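Local structure of 3-keto-5-aminohexanoate cleavage enzyme (Burkholderia xenovorans LB400, 3E49) at residues A[21-26]-A[260-265]; A[117-122]-A[172-177]. The protein probably catalyses the zinc-dependent cleavage of a beta-keto acid such as 3-keto-5-aminohexanoate, using a TIM-barrel fold that binds one zinc ion. One frame throughout, in Å; residues are numbered along the deposited sequence.

Contact 1. Residues A[21-26]-A[260-265]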
loop_
_atom_site.group_PDB
_atom_site.type_symbol
_atom_site.label_atom_id
_atom_site.label_comp_id
_atom_site.label_asym_id
_atom_site.label_seq_id
_atom_site.Cartn_x
_atom_site.Cartn_y
_atom_site.Cartn_z
ATOM N N PRO A 21 17.063 29.902 -17.842
ATOM C CA PRO A 21 16.914 31.280 -17.372
ATOM C C PRO A 21 15.727 32.040 -17.941
ATOM O O PRO A 21 15.152 32.905 -17.281
ATOM C CB PRO A 21 18.252 31.942 -17.783
ATOM C CG PRO A 21 19.211 30.842 -17.938
ATOM C CD PRO A 21 18.375 29.689 -18.483
ATOM N N SER A 22 15.339 31.702 -19.154
ATOM C CA SER A 22 14.182 32.343 -19.775
ATOM C C SER A 22 12.872 31.970 -19.084
ATOM O O SER A 22 11.861 32.618 -19.286
ATOM C CB SER A 22 14.124 31.980 -21.255
ATOM O OG SER A 22 15.279 32.468 -21.934
HETATM N N MSE A 23 12.882 30.910 -18.288
HETATM C CA MSE A 23 11.686 30.462 -17.582
HETATM C C MSE A 23 11.326 31.309 -16.397
HETATM O O MSE A 23 10.164 31.383 -15.999
HETATM C CB MSE A 23 11.886 29.031 -17.099
HETATM C CG MSE A 23 12.189 28.058 -18.186
HETATM SE SE MSE A 23 12.164 26.230 -17.577
HETATM C CE MSE A 23 12.563 25.513 -19.131
ATOM N N SER A 24 12.331 31.912 -15.763
ATOM C CA SER A 24 12.087 32.737 -14.619
ATOM C C SER A 24 13.243 33.657 -14.426
ATOM O O SER A 24 14.394 33.199 -14.461
ATOM C CB SER A 24 11.981 31.912 -13.363
ATOM O OG SER A 24 11.919 32.742 -12.220
ATOM N N PRO A 25 12.952 34.939 -14.151
ATOM C CA PRO A 25 14.014 35.914 -13.926
ATOM C C PRO A 25 14.674 35.716 -12.546
ATOM O O PRO A 25 15.730 36.312 -12.249
ATOM C CB PRO A 25 13.261 37.230 -13.998
ATOM C CG PRO A 25 11.927 36.916 -13.452
ATOM C CD PRO A 25 11.621 35.552 -14.016
ATOM N N TYR A 26 14.082 34.836 -11.737
ATOM C CA TYR A 26 14.571 34.567 -10.412
ATOM C C TYR A 26 15.491 33.356 -10.337
ATOM O O TYR A 26 16.070 33.090 -9.263
ATOM C CB TYR A 26 13.384 34.410 -9.461
ATOM C CG TYR A 26 12.423 35.550 -9.550
ATOM C CD1 TYR A 26 12.807 36.812 -9.161
ATOM C CD2 TYR A 26 11.139 35.375 -10.056
ATOM C CE1 TYR A 26 11.951 37.879 -9.236
ATOM C CE2 TYR A 26 10.247 36.449 -10.148
ATOM C CZ TYR A 26 10.671 37.702 -9.738
ATOM O OH TYR A 26 9.854 38.793 -9.769
ATOM N N ASP A 260 14.179 22.694 -8.411
ATOM C CA ASP A 260 13.079 21.717 -8.407
ATOM C C ASP A 260 11.725 22.290 -8.786
ATOM O O ASP A 260 10.929 21.601 -9.413
ATOM C CB ASP A 260 12.956 21.112 -7.000
ATOM C CG ASP A 260 14.270 20.487 -6.489
ATOM O OD1 ASP A 260 15.119 20.059 -7.300
ATOM O OD2 ASP A 260 14.485 20.427 -5.263
ATOM N N SER A 261 11.454 23.522 -8.387
ATOM C CA SER A 261 10.202 24.205 -8.689
ATOM C C SER A 261 10.437 25.682 -8.866
ATOM O O SER A 261 11.106 26.310 -8.045
ATOM C CB SER A 261 9.168 24.067 -7.574
ATOM O OG SER A 261 7.956 24.732 -7.977
ATOM N N LEU A 262 9.843 26.261 -9.902
ATOM C CA LEU A 262 9.962 27.697 -10.124
ATOM C C LEU A 262 8.893 28.507 -9.380
ATOM O O LEU A 262 9.017 29.736 -9.271
ATOM C CB LEU A 262 9.904 28.001 -11.625
ATOM C CG LEU A 262 11.071 27.538 -12.495
ATOM C CD1 LEU A 262 10.935 27.972 -13.874
ATOM C CD2 LEU A 262 12.369 28.127 -11.939
ATOM N N TRP A 263 7.934 27.810 -8.762
ATOM C CA TRP A 263 6.739 28.424 -8.152
ATOM C C TRP A 263 6.681 28.518 -6.654
ATOM O O TRP A 263 7.272 27.727 -5.947
ATOM C CB TRP A 263 5.473 27.631 -8.573
ATOM C CG TRP A 263 5.554 27.229 -9.947
ATOM C CD1 TRP A 263 6.018 26.029 -10.430
ATOM C CD2 TRP A 263 5.239 28.032 -11.086
ATOM N NE1 TRP A 263 6.004 26.044 -11.802
ATOM C CE2 TRP A 263 5.535 27.261 -12.232
ATOM C CE3 TRP A 263 4.728 29.324 -11.246
ATOM C CZ2 TRP A 263 5.335 27.742 -13.529
ATOM C CZ3 TRP A 263 4.536 29.807 -12.523
ATOM C CH2 TRP A 263 4.823 29.013 -13.655
ATOM N N ILE A 264 5.918 29.499 -6.176
ATOM C CA ILE A 264 5.724 29.694 -4.758
ATOM C C ILE A 264 4.283 29.478 -4.404
ATOM O O ILE A 264 3.941 29.271 -3.257
ATOM C CB ILE A 264 6.188 31.073 -4.291
ATOM C CG1 ILE A 264 6.236 31.137 -2.754
ATOM C CG2 ILE A 264 5.306 32.194 -4.897
ATOM C CD1 ILE A 264 7.203 30.163 -2.102
ATOM N N ALA A 265 3.435 29.496 -5.413
ATOM C CA ALA A 265 2.038 29.225 -5.236
ATOM C C ALA A 265 1.544 29.046 -6.660
ATOM O O ALA A 265 2.271 29.339 -7.613
ATOM C CB ALA A 265 1.372 30.366 -4.551
HETATM O O HOH W 1 11.041 31.495 -10.047
#
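Leu262 joins the two loops, its branched end lying against Met23 and Ser24. Just before it, Asp260 opens the segment with a salt bridge from OD2 to NE of Arg255. Ser261 prepares the turn: its OG accepts the backbone N of Trp263 at 3.2 Å in a fairly straight bond (N-H...O 162°), an ST turn that fixes the chain around Leu262. The CA-CB bond of Leu262 points toward 21-26, and with CG beside the backbone N (chi1 -68°) both methyls reach that loop. CD1 comes to 3.5 Å from CB of Met23, the root of that side chain and not its selenium end; the chain, extended beyond CG, leads away from 260-265, and the Met23 side chain also touches Phe128 and Leu140. Both leucine methyls, CD1 and CD2, lie 4.1 Å from CB of Ser24, and CD1 alone also meets Met23 CB.

The backbone of Leu262 adds a polar link. A water donates to Leu262 O at 2.8 Å and accepts from Ser24 OG at 2.7 Å. The same OG receives Tyr26 N at 3.0 Å in a second ST turn, so this hydroxyl donates to the water while accepting a backbone N-H, and both bonds fix its rotation. The CA-CB bond of Trp263 points away from 21-26, and its side chain touches Leu269; its carbonyl, like that of Ser261, is bound by NE2 of Gln276. Beyond, Ile264 and Ala265 together face Glu268 in a classic beta bulge, and Ala265 packs on Ser288 of a second subunit. Leu262 follows the zinc ligand Glu259 closely in sequence, with its side chain about 13 Å from the metal. The contact therefore pairs the loops after strands 10-13 and 253-256, two neighbouring parallel strands of the TIM barrel.

Contact 2. Residues A[117-122]-A[172-177]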
loop_
_atom_site.group_PDB
_atom_site.type_symbol
_atom_site.label_atom_id
_atom_site.label_comp_id
_atom_site.label_asym_id
_atom_site.label_seq_id
_atom_site.Cartn_x
_atom_site.Cartn_y
_atom_site.Cartn_z
HETATM N N MSE A 117 18.400 6.533 -16.514
HETATM C CA MSE A 117 16.993 6.771 -16.784
HETATM C C MSE A 117 16.777 7.816 -17.868
HETATM O O MSE A 117 17.665 8.608 -18.140
HETATM C CB MSE A 117 16.355 7.345 -15.501
HETATM C CG MSE A 117 17.113 8.653 -14.967
HETATM SE SE MSE A 117 16.222 9.214 -13.355
HETATM C CE MSE A 117 14.491 9.947 -14.130
ATOM N N ASN A 118 15.595 7.806 -18.486
ATOM C CA ASN A 118 15.220 8.911 -19.330
ATOM C C ASN A 118 14.888 10.141 -18.440
ATOM O O ASN A 118 14.462 10.011 -17.294
ATOM C CB ASN A 118 13.971 8.548 -20.177
ATOM C CG ASN A 118 14.205 7.388 -21.110
ATOM O OD1 ASN A 118 15.339 7.055 -21.412
ATOM N ND2 ASN A 118 13.112 6.793 -21.630
ATOM N N PHE A 119 15.115 11.328 -18.974
ATOM C CA PHE A 119 14.765 12.599 -18.347
ATOM C C PHE A 119 13.930 13.345 -19.385
ATOM O O PHE A 119 14.482 13.929 -20.314
ATOM C CB PHE A 119 16.003 13.431 -18.047
ATOM C CG PHE A 119 16.416 13.426 -16.643
ATOM C CD1 PHE A 119 17.119 12.371 -16.117
ATOM C CD2 PHE A 119 16.136 14.518 -15.837
ATOM C CE1 PHE A 119 17.514 12.393 -14.794
ATOM C CE2 PHE A 119 16.511 14.537 -14.517
ATOM C CZ PHE A 119 17.207 13.479 -13.996
ATOM N N GLY A 120 12.621 13.318 -19.250
ATOM C CA GLY A 120 11.760 13.946 -20.242
ATOM C C GLY A 120 11.503 15.395 -19.910
ATOM O O GLY A 120 10.606 15.704 -19.127
ATOM N N LEU A 121 12.290 16.285 -20.498
ATOM C CA LEU A 121 12.171 17.717 -20.240
ATOM C C LEU A 121 11.405 18.454 -21.322
ATOM O O LEU A 121 10.885 19.534 -21.082
ATOM C CB LEU A 121 13.549 18.346 -20.082
ATOM C CG LEU A 121 14.521 17.785 -19.025
ATOM C CD1 LEU A 121 15.668 18.744 -18.937
ATOM C CD2 LEU A 121 13.874 17.578 -17.671
ATOM N N TYR A 122 11.330 17.849 -22.495
ATOM C CA TYR A 122 10.652 18.406 -23.662
ATOM C C TYR A 122 9.226 18.853 -23.446
ATOM O O TYR A 122 8.780 19.768 -24.148
ATOM C CB TYR A 122 10.732 17.454 -24.875
ATOM C CG TYR A 122 10.149 16.073 -24.659
ATOM C CD1 TYR A 122 10.952 15.018 -24.203
ATOM C CD2 TYR A 122 8.804 15.816 -24.915
ATOM C CE1 TYR A 122 10.444 13.795 -23.996
ATOM C CE2 TYR A 122 8.274 14.573 -24.701
ATOM C CZ TYR A 122 9.105 13.557 -24.259
ATOM O OH TYR A 122 8.603 12.320 -24.057
ATOM N N GLU A 172 19.927 10.226 -4.781
ATOM C CA GLU A 172 18.745 10.703 -5.465
ATOM C C GLU A 172 18.105 9.505 -6.092
ATOM O O GLU A 172 18.641 8.937 -7.038
ATOM C CB GLU A 172 19.114 11.733 -6.512
ATOM C CG GLU A 172 19.614 12.997 -5.910
ATOM C CD GLU A 172 20.074 13.997 -6.965
ATOM O OE1 GLU A 172 20.657 13.555 -8.006
ATOM O OE2 GLU A 172 19.863 15.211 -6.714
ATOM N N CYS A 173 16.989 9.095 -5.516
ATOM C CA CYS A 173 16.279 7.902 -5.969
ATOM C C CYS A 173 14.962 8.320 -6.627
ATOM O O CYS A 173 14.043 8.787 -5.963
ATOM C CB CYS A 173 16.047 6.962 -4.798
ATOM S SG CYS A 173 17.631 6.450 -3.974
ATOM N N TYR A 174 14.887 8.167 -7.921
ATOM C CA TYR A 174 13.705 8.564 -8.695
ATOM C C TYR A 174 12.641 7.502 -8.887
ATOM O O TYR A 174 11.605 7.767 -9.531
ATOM C CB TYR A 174 14.148 9.023 -10.086
ATOM C CG TYR A 174 15.053 10.225 -10.081
ATOM C CD1 TYR A 174 16.394 10.115 -9.728
ATOM C CD2 TYR A 174 14.573 11.464 -10.465
ATOM C CE1 TYR A 174 17.238 11.232 -9.748
ATOM C CE2 TYR A 174 15.400 12.573 -10.502
ATOM C CZ TYR A 174 16.735 12.445 -10.133
ATOM O OH TYR A 174 17.512 13.565 -10.182
ATOM N N ASP A 175 12.878 6.305 -8.379
ATOM C CA ASP A 175 11.917 5.220 -8.506
ATOM C C ASP A 175 12.311 4.071 -7.596
ATOM O O ASP A 175 13.394 4.091 -7.017
ATOM C CB ASP A 175 11.818 4.741 -9.937
ATOM C CG ASP A 175 10.442 4.125 -10.251
ATOM O OD1 ASP A 175 9.614 3.901 -9.319
ATOM O OD2 ASP A 175 10.183 3.878 -11.424
ATOM N N THR A 176 11.470 3.038 -7.512
ATOM C CA THR A 176 11.725 1.893 -6.634
ATOM C C THR A 176 13.048 1.223 -6.973
ATOM O O THR A 176 13.846 0.866 -6.066
ATOM C CB THR A 176 10.673 0.817 -6.796
ATOM O OG1 THR A 176 9.422 1.379 -7.280
ATOM C CG2 THR A 176 10.497 0.014 -5.462
ATOM N N SER A 177 13.330 1.096 -8.278
ATOM C CA SER A 177 14.547 0.420 -8.746
ATOM C C SER A 177 15.768 1.072 -8.153
ATOM O O SER A 177 16.741 0.374 -7.861
ATOM C CB SER A 177 14.647 0.405 -10.263
ATOM O OG SER A 177 14.685 1.701 -10.767
#
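The ring of Tyr174 carries the selenium of Met117 over one face, while the ring of Phe119 points its edge toward the tyrosine ring in an offset edge-to-face pair. SE stands 3.9 Å from the Tyr174 centroid and 23° off the ring normal, displaced toward the CB end, where it comes within 3.6 Å of CG: a Met-aromatic contact. Methyl CE follows it, 4.0 Å from Tyr174 CD2. Met117 reaches this place with CG between its backbone N and carbonyl carbon (chi1 55°) and a bend at chi3 that turns CE along the ring. At the Phe119 edge, CZ does the touching, 3.8 Å from Tyr174 OH, which lies near the phenylalanine plane; the two rings are inclined at 68° with centroids 5.7 Å apart. Phe119 also meets the ring of Phe148, about perpendicular to it.

Past the tyrosine, Asp175 OD1 takes the backbone N of Thr176 at 2.7 Å from above the carboxylate plane, near the start of helix 176-187, and also pairs with Thr176 OG1 of the third subunit. Tyr174 itself directly follows barrel strand 168-173, its side chain about 6 Å from the zinc ion held by His50, His52 and Glu259. The Met117 and Phe119 contacts thus pack the tyrosine beside the metal site of this TIM barrel.

How the contacts relate
From the N terminus, the chain leaves barrel strand 10-13 and enters the loop holding residues 21-26, whose partner, residues 260-265, comes only after strand 253-256 and closes the loop of contact 1. Nested within that span, contact 2 closes a much shorter loop, from residues 117-122 to residues 172-177, which run from the end of strand 168-173 into helix 176-187. The two do not touch: their centres are 21 Å apart and their nearest atoms about 7 Å. Contact 1 joins loops that follow adjacent strands where the barrel closes on itself, whereas contact 2 ties the segment after strand 109-113 to the loop leaving the neighbouring strand 168-173, nearer the zinc ion.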